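Local coordinates for protein DJ-1 homolog D (PDB 4OGG) that is a plant member of the DJ-1/PfpI family, built from two tandem DJ-1-like units with the alpha/beta fold of that family, at residues Ala227-Lys233 against Leu261-Asp266; Pro348-Asp352 against Ala364-Gly368. All coordinates share one frame; numbering follows the deposited sequence.

Interaction 1: residues Ala227-Lys233 against Leu261-Asp266; sequences AVCPEKK and LTTNFD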
loop_
_atom_site.group_PDB
_atom_site.type_symbol
_atom_site.label_atom_id
_atom_site.label_comp_id
_atom_site.label_asym_id
_atom_site.label_seq_id
_atom_site.Cartn_x
_atom_site.Cartn_y
_atom_site.Cartn_z
ATOM N N ALA C 227 3.642 12.643 26.180
ATOM C CA ALA C 227 2.676 11.823 25.462
ATOM C C ALA C 227 2.615 10.446 26.110
ATOM O O ALA C 227 3.647 9.810 26.324
ATOM C CB ALA C 227 3.082 11.701 23.996
ATOM N N VAL C 228 1.405 9.992 26.422
ATOM C CA VAL C 228 1.229 8.687 27.049
ATOM C C VAL C 228 0.135 7.867 26.375
ATOM O O VAL C 228 -0.742 8.406 25.699
ATOM C CB VAL C 228 0.868 8.822 28.543
ATOM C CG1 VAL C 228 1.943 9.624 29.267
ATOM C CG2 VAL C 228 -0.496 9.485 28.692
ATOM N N CYS C 229 0.204 6.556 26.580
ATOM C CA CYS C 229 -0.765 5.613 26.034
ATOM C C CYS C 229 -0.808 4.413 26.971
ATOM O O CYS C 229 0.230 3.930 27.418
ATOM C CB CYS C 229 -0.344 5.153 24.634
ATOM S SG CYS C 229 -1.359 3.815 23.940
ATOM N N PRO C 230 -2.013 3.924 27.294
ATOM C CA PRO C 230 -2.126 2.769 28.188
ATOM C C PRO C 230 -1.339 1.571 27.660
ATOM O O PRO C 230 -1.184 1.402 26.449
ATOM C CB PRO C 230 -3.628 2.507 28.217
ATOM C CG PRO C 230 -4.202 3.878 28.066
ATOM C CD PRO C 230 -3.343 4.469 26.971
ATOM N N GLU C 231 -0.840 0.748 28.576
ATOM C CA GLU C 231 -0.078 -0.446 28.221
ATOM C C GLU C 231 1.251 -0.166 27.531
ATOM O O GLU C 231 1.997 -1.096 27.222
ATOM C CB GLU C 231 -0.921 -1.371 27.338
ATOM C CG GLU C 231 -2.144 -1.946 28.031
ATOM C CD GLU C 231 -2.956 -2.853 27.124
ATOM O OE1 GLU C 231 -2.400 -3.861 26.637
ATOM O OE2 GLU C 231 -4.148 -2.555 26.898
ATOM N N LYS C 232 1.551 1.104 27.279
ATOM C CA LYS C 232 2.814 1.453 26.639
ATOM C C LYS C 232 3.638 2.407 27.495
ATOM O O LYS C 232 3.098 3.169 28.298
ATOM C CB LYS C 232 2.568 2.047 25.249
ATOM C CG LYS C 232 2.034 1.023 24.257
ATOM C CD LYS C 232 1.987 1.561 22.838
ATOM C CE LYS C 232 1.512 0.489 21.871
ATOM N NZ LYS C 232 1.499 0.967 20.460
ATOM N N LYS C 233 4.953 2.356 27.321
ATOM C CA LYS C 233 5.854 3.195 28.097
ATOM C C LYS C 233 6.673 4.113 27.200
ATOM O O LYS C 233 6.611 4.018 25.972
ATOM C CB LYS C 233 6.798 2.309 28.915
ATOM C CG LYS C 233 6.121 1.096 29.553
ATOM C CD LYS C 233 5.042 1.503 30.545
ATOM C CE LYS C 233 4.322 0.281 31.104
ATOM N NZ LYS C 233 5.254 -0.666 31.777
ATOM N N LEU C 261 6.070 7.750 22.265
ATOM C CA LEU C 261 5.560 8.225 23.545
ATOM C C LEU C 261 6.746 8.707 24.374
ATOM O O LEU C 261 7.882 8.301 24.129
ATOM C CB LEU C 261 4.821 7.102 24.281
ATOM C CG LEU C 261 3.596 6.525 23.564
ATOM C CD1 LEU C 261 2.964 5.448 24.424
ATOM C CD2 LEU C 261 2.592 7.636 23.276
ATOM N N THR C 262 6.480 9.562 25.355
ATOM C CA THR C 262 7.545 10.115 26.186
ATOM C C THR C 262 7.430 9.781 27.667
ATOM O O THR C 262 8.432 9.795 28.385
ATOM C CB THR C 262 7.587 11.647 26.076
ATOM O OG1 THR C 262 6.398 12.195 26.661
ATOM C CG2 THR C 262 7.669 12.078 24.614
ATOM N N THR C 263 6.218 9.487 28.124
ATOM C CA THR C 263 6.001 9.191 29.535
ATOM C C THR C 263 5.202 7.912 29.762
ATOM O O THR C 263 4.461 7.466 28.887
ATOM C CB THR C 263 5.260 10.353 30.217
ATOM O OG1 THR C 263 5.858 11.595 29.823
ATOM C CG2 THR C 263 5.335 10.219 31.731
ATOM N N ASN C 264 5.359 7.323 30.943
ATOM C CA ASN C 264 4.638 6.102 31.277
ATOM C C ASN C 264 3.265 6.454 31.832
ATOM O O ASN C 264 3.141 7.287 32.731
ATOM C CB ASN C 264 5.413 5.274 32.309
ATOM C CG ASN C 264 6.813 4.925 31.848
ATOM O OD1 ASN C 264 7.041 4.637 30.674
ATOM N ND2 ASN C 264 7.760 4.934 32.778
ATOM N N PHE C 265 2.236 5.816 31.288
ATOM C CA PHE C 265 0.869 6.061 31.721
ATOM C C PHE C 265 0.705 5.726 33.204
ATOM O O PHE C 265 -0.002 6.425 33.929
ATOM C CB PHE C 265 -0.096 5.233 30.865
ATOM C CG PHE C 265 -1.544 5.566 31.084
ATOM C CD1 PHE C 265 -2.273 4.943 32.093
ATOM C CD2 PHE C 265 -2.179 6.510 30.284
ATOM C CE1 PHE C 265 -3.615 5.254 32.300
ATOM C CE2 PHE C 265 -3.519 6.830 30.482
ATOM C CZ PHE C 265 -4.240 6.201 31.492
ATOM N N ASP C 266 1.368 4.664 33.650
ATOM C CA ASP C 266 1.293 4.249 35.049
ATOM C C ASP C 266 1.782 5.375 35.954
ATOM O O ASP C 266 1.014 5.927 36.744
ATOM C CB ASP C 266 2.151 3.004 35.286
ATOM C CG ASP C 266 1.773 1.853 34.376
ATOM O OD1 ASP C 266 0.588 1.460 34.373
ATOM O OD2 ASP C 266 2.666 1.341 33.667
HETATM O O HOH W 1 2.633 5.777 27.878
#
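Ala227 meets Thr262 and Thr263 through three hydrogen bonds. Ala227 N donates to Thr262 OG1 at 2.8 Å. In return Ala227 O accepts Thr262 N at 3.0 Å, in the carbonyl plane and on a lone pair. Ala227 O also takes Thr263 N at 3.2 Å, tilted 32° from that plane. Threonine suits the place because its hydroxyl, set between the backbone N and the carbonyl carbon (chi1 67°), stands in for a backbone acceptor where the 261-266 loop is no longer strand. Water 1 ties the backbones further along, accepting from Cys229 N and lying near Lys232 O and Thr263 O.

This is the outer margin of a DJ-1-like unit: strand 224-228 is the edge of its central mixed sheet within the chain, and a type II turn from Cys229 to Lys232 follows it.

Apolar packing runs on two fronts. Leu261 CD1 touches Cys229 CB, tight at 3.3 Å, and Lys232 CB, while CD2 turns to Ala227 CB; the forked leucine meets strand end and turn at once. With CG anti to the backbone N (chi1 -171°), Phe265 carries its ring to Pro230, whose polarised C-H groups suit an aromatic face: Pro230 CG lies 4.0 Å from the centroid of the Phe265 ring, a CH-pi contact. Val228 CG2 approaches this ring obliquely, and Val293 and Ile296 of helix 291-302 pack on the Phe265 side chain.

At the exposed border, the bent Lys233 chain carries NZ to a long salt bridge with Asp266 OD2 (3.8 Å), while Asn264 OD1, beside Lys233 CB, accepts from Ala234 N.

Interaction 2: residues Pro348-Asp352 against Ala364-Gly368; sequences PDPID and AAWPG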
loop_
_atom_site.group_PDB
_atom_site.type_symbol
_atom_site.label_atom_id
_atom_site.label_comp_id
_atom_site.label_asym_id
_atom_site.label_seq_id
_atom_site.Cartn_x
_atom_site.Cartn_y
_atom_site.Cartn_z
ATOM N N PRO C 348 -19.235 22.921 13.158
ATOM C CA PRO C 348 -17.857 23.145 12.710
ATOM C C PRO C 348 -17.784 23.627 11.263
ATOM O O PRO C 348 -17.266 22.929 10.392
ATOM C CB PRO C 348 -17.219 21.774 12.895
ATOM C CG PRO C 348 -18.335 20.860 12.516
ATOM C CD PRO C 348 -19.540 21.479 13.210
ATOM N N ASP C 349 -18.313 24.821 11.011
ATOM C CA ASP C 349 -18.296 25.394 9.670
ATOM C C ASP C 349 -17.832 26.847 9.711
ATOM O O ASP C 349 -18.479 27.695 10.322
ATOM C CB ASP C 349 -19.688 25.315 9.041
ATOM C CG ASP C 349 -19.743 25.954 7.666
ATOM O OD1 ASP C 349 -18.941 25.562 6.794
ATOM O OD2 ASP C 349 -20.589 26.846 7.459
ATOM N N PRO C 350 -16.697 27.152 9.060
ATOM C CA PRO C 350 -15.850 26.220 8.306
ATOM C C PRO C 350 -15.242 25.114 9.167
ATOM O O PRO C 350 -15.206 25.210 10.395
ATOM C CB PRO C 350 -14.794 27.137 7.697
ATOM C CG PRO C 350 -14.655 28.204 8.732
ATOM C CD PRO C 350 -16.097 28.497 9.074
ATOM N N ILE C 351 -14.761 24.069 8.507
ATOM C CA ILE C 351 -14.177 22.920 9.186
ATOM C C ILE C 351 -12.940 23.246 10.024
ATOM O O ILE C 351 -12.574 22.478 10.913
ATOM C CB ILE C 351 -13.812 21.812 8.166
ATOM C CG1 ILE C 351 -13.479 20.515 8.904
ATOM C CG2 ILE C 351 -12.645 22.253 7.303
ATOM C CD1 ILE C 351 -14.669 19.909 9.615
ATOM N N ASP C 352 -12.306 24.383 9.754
ATOM C CA ASP C 352 -11.107 24.770 10.490
ATOM C C ASP C 352 -11.407 25.683 11.679
ATOM O O ASP C 352 -10.493 26.216 12.312
ATOM C CB ASP C 352 -10.108 25.449 9.548
ATOM C CG ASP C 352 -10.628 26.757 8.989
ATOM O OD1 ASP C 352 -11.808 26.808 8.581
ATOM O OD2 ASP C 352 -9.852 27.734 8.944
ATOM N N ALA C 364 -12.694 20.334 15.090
ATOM C CA ALA C 364 -13.418 19.317 14.338
ATOM C C ALA C 364 -12.544 18.387 13.505
ATOM O O ALA C 364 -12.863 17.209 13.346
ATOM C CB ALA C 364 -14.444 19.989 13.435
ATOM N N ALA C 365 -11.452 18.915 12.966
ATOM C CA ALA C 365 -10.557 18.126 12.119
ATOM C C ALA C 365 -9.202 18.813 12.027
ATOM O O ALA C 365 -9.053 19.950 12.480
ATOM C CB ALA C 365 -11.167 17.979 10.731
ATOM N N TRP C 366 -8.219 18.157 11.416
ATOM C CA TRP C 366 -6.894 18.766 11.345
ATOM C C TRP C 366 -6.778 20.140 10.687
ATOM O O TRP C 366 -5.848 20.883 10.988
ATOM C CB TRP C 366 -5.847 17.803 10.746
ATOM C CG TRP C 366 -6.185 17.099 9.467
ATOM C CD1 TRP C 366 -6.596 15.799 9.334
ATOM C CD2 TRP C 366 -6.009 17.600 8.135
ATOM N NE1 TRP C 366 -6.673 15.458 8.003
ATOM C CE2 TRP C 366 -6.321 16.542 7.246
ATOM C CE3 TRP C 366 -5.612 18.837 7.604
ATOM C CZ2 TRP C 366 -6.248 16.686 5.856
ATOM C CZ3 TRP C 366 -5.538 18.978 6.221
ATOM C CH2 TRP C 366 -5.855 17.907 5.364
ATOM N N PRO C 367 -7.707 20.501 9.784
ATOM C CA PRO C 367 -7.565 21.833 9.184
ATOM C C PRO C 367 -7.695 22.939 10.234
ATOM O O PRO C 367 -7.266 24.072 10.014
ATOM C CB PRO C 367 -8.706 21.879 8.171
ATOM C CG PRO C 367 -8.829 20.446 7.742
ATOM C CD PRO C 367 -8.709 19.700 9.058
ATOM N N GLY C 368 -8.287 22.601 11.377
ATOM C CA GLY C 368 -8.483 23.583 12.433
ATOM C C GLY C 368 -7.383 23.745 13.472
ATOM O O GLY C 368 -7.590 24.410 14.488
HETATM O O HOH W 2 -11.693 22.474 13.642
#
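Ile351 reaches across to Ala364, Ala365 and Pro367, joining two loops of one DJ-1-like unit: 348-352 leads into strand 355-357, the antiparallel edge of the central sheet, and 364-368 leads from strand 360-362 to helix 369-380. The contact is mostly apolar. With CG1 of Ile351 anti to the backbone N (chi1 -168°), the CG1-CD1 arm runs over the two alanines, CD1 3.8 Å from Ala364 CB, and the CG2 methyl turns to Pro367 CB. The two alanines, with only a methyl each, let the chain come this near, and Pro348 packs its ring carbon CB on Ala364 CB at 3.3 Å, tighter than usual for two carbons.

Closer to the helix, backbone and side chain meet. Asp352 CB rests 3.2 Å from Pro367 O. Gly368, the N-cap of helix 369-380, has no side chain, and Asp352 O comes within 3.3 Å of Gly368 CA. The short 3-10 segment 366-367 is closed by the bond from Gly368 N to Ala365 O.

No direct hydrogen bond crosses between the loops. Water 2 makes the polar link instead, donating to Ile351 O at 2.9 Å and accepting from Ala364 N at 2.8 Å.

How the interactions relate
From the N terminus, the chain first builds one DJ-1-like unit and then the second, where both contacts lie. Interaction 1 opens as strand 224-228 ends and closes after 27 intervening residues, an excursion through strands 237-244, 252-255 and 259-260 of the small mixed sheet; it thereby ties that sheet's exit loop to the edge of the central sheet. Only after passing through strands 275-278 and 307-309 does the chain reach interaction 2, which closes a shorter loop around strands 355-357 and 360-362 before helix 369-380. The two loops follow in series, neither nesting nor crossing, and their nearest atoms stay about 17 Å apart.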